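Local coordinates for protein purine nucleoside phosphorylase YlmD (Geobacillus stearothermophilus, PDB 6T1B) that catalyses the phosphorolysis of adenosine, inosine and S-methyl-5'-thioadenosine to the free base and a ribose 1-phosphate, and also deaminates adenosine, using zinc, at residues A18-G23 with D171-I176; I129-P134 with H156-W161. All coordinates share one frame; numbering follows the deposited sequence.

Overall arrangement
Following the chain from the N terminus, residues 18-23 come first, in the loop between strands 13-16 and 25-29. They meet residues 171-176, so contact 1 closes a long loop of 147 residues. Contact 2 is nested inside that loop: strand 127-133 is followed by antiparallel strand 138-144, helix 146-150 and then helix 153-163, which packs on it, with 21 residues between the segments. The chain then leaves this helix and enters strand 173-176, which pairs with strand 127-133. The two contacts therefore share one mixed sheet. Contact 1 joins it to a loop of the other six-stranded sheet, and contact 2 lays a helix against it. Their centres are about 10 Å apart.

Contact 1: A18-G23 with D171-I176; sequences APPFAG and DIYVAI
Pro20 lies over one face of the Tyr173 ring. Its CB sits 3.9 Å from the ring centroid and 29° off the ring normal, which makes a CH-pi contact. The neighbouring Pro20 CG reaches toward the rim and comes within 3.3 Å of Tyr173 CD1. The two side chains cross at about a right angle. Phe21 extends the contact along the strand by bringing the far end of its ring to the backbone. Phe21 CZ is 3.6 Å from Ala175 N, while Phe21 CE1 rests 3.9 Å from Ala175 CB. The carbonyl carbon of Val174 lies at the edge of this ring, near its plane. Phe21 has CG anti to its carbonyl carbon (chi1 -69°), and this turn carries the ring end toward the strand although the CB does not point there.

The backbone bond from Phe21 N to Ala18 O, 2.9 Å long, closes a short 3-10 turn. This turn presents the Pro20 and Phe21 rings to strand 173-176. On the strand side, Tyr173 also stacks with His236, whose ND1 is hydrogen-bonded to Ile172 O. Tyr238 of strand 237-239 touches Pro20.

The contact is plain packing between the loop joining strands 13-16 and 25-29 and the sheet that holds strands 127-133, 173-176 and 237-239, away from the zinc and inosine sites. The direct contact rests on van der Waals packing and one CH-pi contact, while the strand's backbone bonds to Tyr130, Val132, His236 and Tyr238.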
loop_
_atom_site.group_PDB
_atom_site.type_symbol
_atom_site.label_atom_id
_atom_site.label_comp_id
_atom_site.label_asym_id
_atom_site.label_seq_id
_atom_site.Cartn_x
_atom_site.Cartn_y
_atom_site.Cartn_z
ATOM N N ALA A 18 6.404 13.208 1.467
ATOM C CA ALA A 18 7.721 13.142 0.857
ATOM C C ALA A 18 7.755 14.060 -0.365
ATOM O O ALA A 18 6.831 14.015 -1.192
ATOM C CB ALA A 18 8.024 11.698 0.466
ATOM N N PRO A 19 8.792 14.883 -0.524
ATOM C CA PRO A 19 8.790 15.917 -1.583
ATOM C C PRO A 19 8.511 15.367 -2.972
ATOM O O PRO A 19 7.774 16.003 -3.742
ATOM C CB PRO A 19 10.204 16.516 -1.496
ATOM C CG PRO A 19 10.585 16.328 -0.082
ATOM C CD PRO A 19 9.958 15.037 0.373
ATOM N N PRO A 20 9.049 14.199 -3.343
ATOM C CA PRO A 20 8.797 13.698 -4.706
ATOM C C PRO A 20 7.328 13.395 -4.996
ATOM O O PRO A 20 6.967 13.247 -6.166
ATOM C CB PRO A 20 9.662 12.431 -4.802
ATOM C CG PRO A 20 10.662 12.554 -3.703
ATOM C CD PRO A 20 9.981 13.320 -2.606
ATOM N N PHE A 21 6.474 13.296 -3.980
ATOM C CA PHE A 21 5.063 12.997 -4.164
ATOM C C PHE A 21 4.212 14.261 -4.171
ATOM O O PHE A 21 2.975 14.178 -4.216
ATOM C CB PHE A 21 4.606 11.988 -3.095
ATOM C CG PHE A 21 5.195 10.612 -3.275
ATOM C CD1 PHE A 21 6.439 10.289 -2.780
ATOM C CD2 PHE A 21 4.482 9.643 -3.950
ATOM C CE1 PHE A 21 6.977 9.033 -2.967
ATOM C CE2 PHE A 21 5.010 8.389 -4.129
ATOM C CZ PHE A 21 6.251 8.081 -3.632
ATOM N N ALA A 22 4.851 15.430 -4.164
ATOM C CA ALA A 22 4.109 16.681 -4.081
ATOM C C ALA A 22 3.209 16.904 -5.294
ATOM O O ALA A 22 2.204 17.622 -5.188
ATOM C CB ALA A 22 5.085 17.850 -3.929
ATOM N N GLY A 23 3.544 16.319 -6.438
ATOM C CA GLY A 23 2.716 16.431 -7.626
ATOM C C GLY A 23 1.579 15.437 -7.726
ATOM O O GLY A 23 0.857 15.437 -8.738
ATOM N N ASP A 171 15.266 7.163 -11.538
ATOM C CA ASP A 171 14.220 8.164 -11.666
ATOM C C ASP A 171 13.003 7.848 -10.807
ATOM O O ASP A 171 12.013 8.585 -10.869
ATOM C CB ASP A 171 13.771 8.298 -13.128
ATOM C CG ASP A 171 14.837 8.905 -14.022
ATOM O OD1 ASP A 171 14.840 8.614 -15.237
ATOM O OD2 ASP A 171 15.681 9.665 -13.509
ATOM N N ILE A 172 13.060 6.796 -10.023
ATOM C CA ILE A 172 11.942 6.353 -9.204
ATOM C C ILE A 172 12.138 6.803 -7.768
ATOM O O ILE A 172 13.266 6.812 -7.253
ATOM C CB ILE A 172 11.800 4.819 -9.281
ATOM C CG1 ILE A 172 11.583 4.421 -10.745
ATOM C CG2 ILE A 172 10.690 4.324 -8.369
ATOM C CD1 ILE A 172 11.502 2.911 -10.953
ATOM N N TYR A 173 11.041 7.177 -7.133
ATOM C CA TYR A 173 10.981 7.517 -5.720
ATOM C C TYR A 173 9.883 6.680 -5.092
ATOM O O TYR A 173 8.872 6.363 -5.730
ATOM C CB TYR A 173 10.693 9.001 -5.512
ATOM C CG TYR A 173 11.712 9.913 -6.140
ATOM C CD1 TYR A 173 12.707 10.515 -5.379
ATOM C CD2 TYR A 173 11.664 10.204 -7.491
ATOM C CE1 TYR A 173 13.637 11.354 -5.957
ATOM C CE2 TYR A 173 12.593 11.047 -8.072
ATOM C CZ TYR A 173 13.570 11.617 -7.307
ATOM O OH TYR A 173 14.468 12.467 -7.909
ATOM N N VAL A 174 10.101 6.284 -3.845
ATOM C CA VAL A 174 9.219 5.342 -3.167
ATOM C C VAL A 174 8.889 5.858 -1.779
ATOM O O VAL A 174 9.771 6.369 -1.081
ATOM C CB VAL A 174 9.863 3.939 -3.059
ATOM C CG1 VAL A 174 9.016 3.071 -2.163
ATOM C CG2 VAL A 174 10.055 3.332 -4.453
ATOM N N ALA A 175 7.637 5.706 -1.364
ATOM C CA ALA A 175 7.273 5.883 0.033
ATOM C C ALA A 175 6.718 4.552 0.517
ATOM O O ALA A 175 5.845 3.966 -0.129
ATOM C CB ALA A 175 6.240 6.981 0.215
ATOM N N ILE A 176 7.249 4.058 1.631
ATOM C CA ILE A 176 6.744 2.859 2.289
ATOM C C ILE A 176 5.887 3.357 3.438
ATOM O O ILE A 176 6.383 4.092 4.305
ATOM C CB ILE A 176 7.901 1.971 2.752
ATOM C CG1 ILE A 176 8.594 1.365 1.532
ATOM C CG2 ILE A 176 7.423 0.887 3.698
ATOM C CD1 ILE A 176 9.924 0.748 1.834
#

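Contact 2: I129-P134 with H156-W161; sequences IYFVAP and HMVWLW
Met157 packs over one face of the Phe131 ring. Its CG stands over the ring centre, 3.5 Å from the centroid and only 4° off the normal. This is a CH-pi contact. Met157 starts with CG anti to its backbone N (chi1 -174°) and then bends at both chi2 and chi3. The folded chain keeps CB and CE near the same ring: CB is 3.6 Å from Phe131 CZ, and CE is 4.0 Å from Phe131 CE1. The sulfur stands higher above the face, with SD 4.8 Å from the centroid, in a more distant Met-aromatic contact.

One turn further along the helix, Trp161 packs against the strand beyond Phe131. Its CG is anti to the carbonyl carbon, and the six-membered ring reaches the strand. Trp161 CH2 touches Phe131 CB at 3.4 Å. Trp161 CZ3 lies 3.9 Å from Ala133 CB, and the carbonyl carbon of Val132 lies at the indole edge, in its plane. The edge of the Phe131 ring is directed at the indole face, with the planes at 58°. Met157 CG also lies over the rim of an indole face, so the methionine touches both aromatic groups.

Helix 153-163 covers one face of the mixed sheet, roughly parallel to strand 127-133. Leu227 of helix 219-229 touches both Phe131 and Val158. The Met157 side chain is about 9 Å from that of His143, a catalytic zinc ligand. The touching groups are carbon-rich and aromatic, with the methionine sulfur among them, so burial of apolar surface and the aromatic contacts probably account for most of the attraction here.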
loop_
_atom_site.group_PDB
_atom_site.type_symbol
_atom_site.label_atom_id
_atom_site.label_comp_id
_atom_site.label_asym_id
_atom_site.label_seq_id
_atom_site.Cartn_x
_atom_site.Cartn_y
_atom_site.Cartn_z
ATOM N N ILE A 129 3.207 0.242 -0.656
ATOM C CA ILE A 129 4.409 0.758 -1.302
ATOM C C ILE A 129 3.955 1.687 -2.423
ATOM O O ILE A 129 3.317 1.247 -3.387
ATOM C CB ILE A 129 5.321 -0.362 -1.827
ATOM C CG1 ILE A 129 5.599 -1.435 -0.784
ATOM C CG2 ILE A 129 6.637 0.277 -2.274
ATOM C CD1 ILE A 129 6.403 -2.580 -1.324
ATOM N N TYR A 130 4.249 2.979 -2.274
ATOM C CA TYR A 130 3.878 3.997 -3.236
ATOM C C TYR A 130 5.088 4.318 -4.107
ATOM O O TYR A 130 6.188 4.526 -3.590
ATOM C CB TYR A 130 3.477 5.293 -2.515
ATOM C CG TYR A 130 2.348 5.207 -1.486
ATOM C CD1 TYR A 130 2.548 4.601 -0.250
ATOM C CD2 TYR A 130 1.111 5.800 -1.730
ATOM C CE1 TYR A 130 1.531 4.553 0.702
ATOM C CE2 TYR A 130 0.107 5.758 -0.799
ATOM C CZ TYR A 130 0.317 5.124 0.420
ATOM O OH TYR A 130 -0.676 5.103 1.389
ATOM N N PHE A 131 4.863 4.430 -5.425
ATOM C CA PHE A 131 5.920 4.691 -6.383
ATOM C C PHE A 131 5.572 5.933 -7.200
ATOM O O PHE A 131 4.406 6.121 -7.580
ATOM C CB PHE A 131 6.045 3.533 -7.371
ATOM C CG PHE A 131 6.412 2.207 -6.773
ATOM C CD1 PHE A 131 5.477 1.414 -6.143
ATOM C CD2 PHE A 131 7.688 1.713 -6.906
ATOM C CE1 PHE A 131 5.844 0.173 -5.656
ATOM C CE2 PHE A 131 8.051 0.487 -6.405
ATOM C CZ PHE A 131 7.129 -0.283 -5.793
ATOM N N VAL A 132 6.574 6.731 -7.520
ATOM C CA VAL A 132 6.368 7.850 -8.417
ATOM C C VAL A 132 7.630 8.033 -9.233
ATOM O O VAL A 132 8.748 7.899 -8.728
ATOM C CB VAL A 132 5.977 9.137 -7.655
ATOM C CG1 VAL A 132 7.076 9.629 -6.749
ATOM C CG2 VAL A 132 5.503 10.221 -8.624
ATOM N N ALA A 133 7.451 8.314 -10.510
ATOM C CA ALA A 133 8.524 8.835 -11.356
ATOM C C ALA A 133 8.002 10.187 -11.835
ATOM O O ALA A 133 7.293 10.275 -12.861
ATOM C CB ALA A 133 8.838 7.888 -12.508
ATOM N N PRO A 134 8.317 11.280 -11.125
ATOM C CA PRO A 134 7.648 12.561 -11.415
ATOM C C PRO A 134 7.885 13.070 -12.816
ATOM O O PRO A 134 6.978 13.642 -13.432
ATOM C CB PRO A 134 8.243 13.519 -10.373
ATOM C CG PRO A 134 8.726 12.664 -9.287
ATOM C CD PRO A 134 9.184 11.374 -9.929
ATOM N N HIS A 156 9.428 -6.154 -8.679
ATOM C CA HIS A 156 8.677 -6.377 -9.911
ATOM C C HIS A 156 8.143 -5.058 -10.462
ATOM O O HIS A 156 8.192 -4.832 -11.676
ATOM C CB HIS A 156 7.550 -7.376 -9.632
ATOM C CG HIS A 156 6.814 -7.847 -10.849
ATOM N ND1 HIS A 156 7.435 -8.146 -12.042
ATOM C CD2 HIS A 156 5.502 -8.125 -11.035
ATOM C CE1 HIS A 156 6.532 -8.552 -12.919
ATOM N NE2 HIS A 156 5.350 -8.540 -12.336
ATOM N N MET A 157 7.680 -4.158 -9.590
ATOM C CA MET A 157 7.228 -2.853 -10.076
ATOM C C MET A 157 8.380 -2.133 -10.772
ATOM O O MET A 157 8.235 -1.597 -11.886
ATOM C CB MET A 157 6.736 -2.000 -8.903
ATOM C CG MET A 157 6.117 -0.671 -9.326
ATOM S SD MET A 157 4.471 -0.783 -10.056
ATOM C CE MET A 157 3.475 -1.146 -8.589
ATOM N N VAL A 158 9.550 -2.127 -10.133
ATOM C CA VAL A 158 10.718 -1.461 -10.699
ATOM C C VAL A 158 11.071 -2.080 -12.042
ATOM O O VAL A 158 11.332 -1.373 -13.028
ATOM C CB VAL A 158 11.897 -1.531 -9.714
ATOM C CG1 VAL A 158 13.138 -0.913 -10.336
ATOM C CG2 VAL A 158 11.549 -0.819 -8.452
ATOM N N TRP A 159 11.088 -3.419 -12.106
ATOM C CA TRP A 159 11.410 -4.112 -13.347
ATOM C C TRP A 159 10.437 -3.748 -14.462
ATOM O O TRP A 159 10.847 -3.573 -15.619
ATOM C CB TRP A 159 11.405 -5.625 -13.113
ATOM C CG TRP A 159 11.788 -6.436 -14.305
ATOM C CD1 TRP A 159 13.052 -6.696 -14.735
ATOM C CD2 TRP A 159 10.905 -7.109 -15.211
ATOM N NE1 TRP A 159 13.013 -7.486 -15.858
ATOM C CE2 TRP A 159 11.707 -7.757 -16.170
ATOM C CE3 TRP A 159 9.517 -7.226 -15.307
ATOM C CZ2 TRP A 159 11.169 -8.506 -17.214
ATOM C CZ3 TRP A 159 8.981 -7.975 -16.347
ATOM C CH2 TRP A 159 9.809 -8.605 -17.286
ATOM N N LEU A 160 9.147 -3.666 -14.146
ATOM C CA LEU A 160 8.171 -3.310 -15.174
ATOM C C LEU A 160 8.383 -1.881 -15.648
ATOM O O LEU A 160 8.310 -1.607 -16.851
ATOM C CB LEU A 160 6.747 -3.477 -14.656
ATOM C CG LEU A 160 6.292 -4.918 -14.422
ATOM C CD1 LEU A 160 4.952 -4.963 -13.683
ATOM C CD2 LEU A 160 6.188 -5.662 -15.726
ATOM N N TRP A 161 8.670 -0.958 -14.729
ATOM C CA TRP A 161 8.893 0.420 -15.150
ATOM C C TRP A 161 10.127 0.520 -16.038
ATOM O O TRP A 161 10.144 1.282 -17.012
ATOM C CB TRP A 161 8.978 1.346 -13.947
ATOM C CG TRP A 161 7.653 1.587 -13.294
ATOM C CD1 TRP A 161 6.515 0.837 -13.422
ATOM C CD2 TRP A 161 7.311 2.660 -12.396
ATOM N NE1 TRP A 161 5.504 1.373 -12.660
ATOM C CE2 TRP A 161 5.968 2.509 -12.043
ATOM C CE3 TRP A 161 8.015 3.760 -11.903
ATOM C CZ2 TRP A 161 5.327 3.386 -11.181
ATOM C CZ3 TRP A 161 7.377 4.621 -11.051
ATOM C CH2 TRP A 161 6.052 4.434 -10.695
#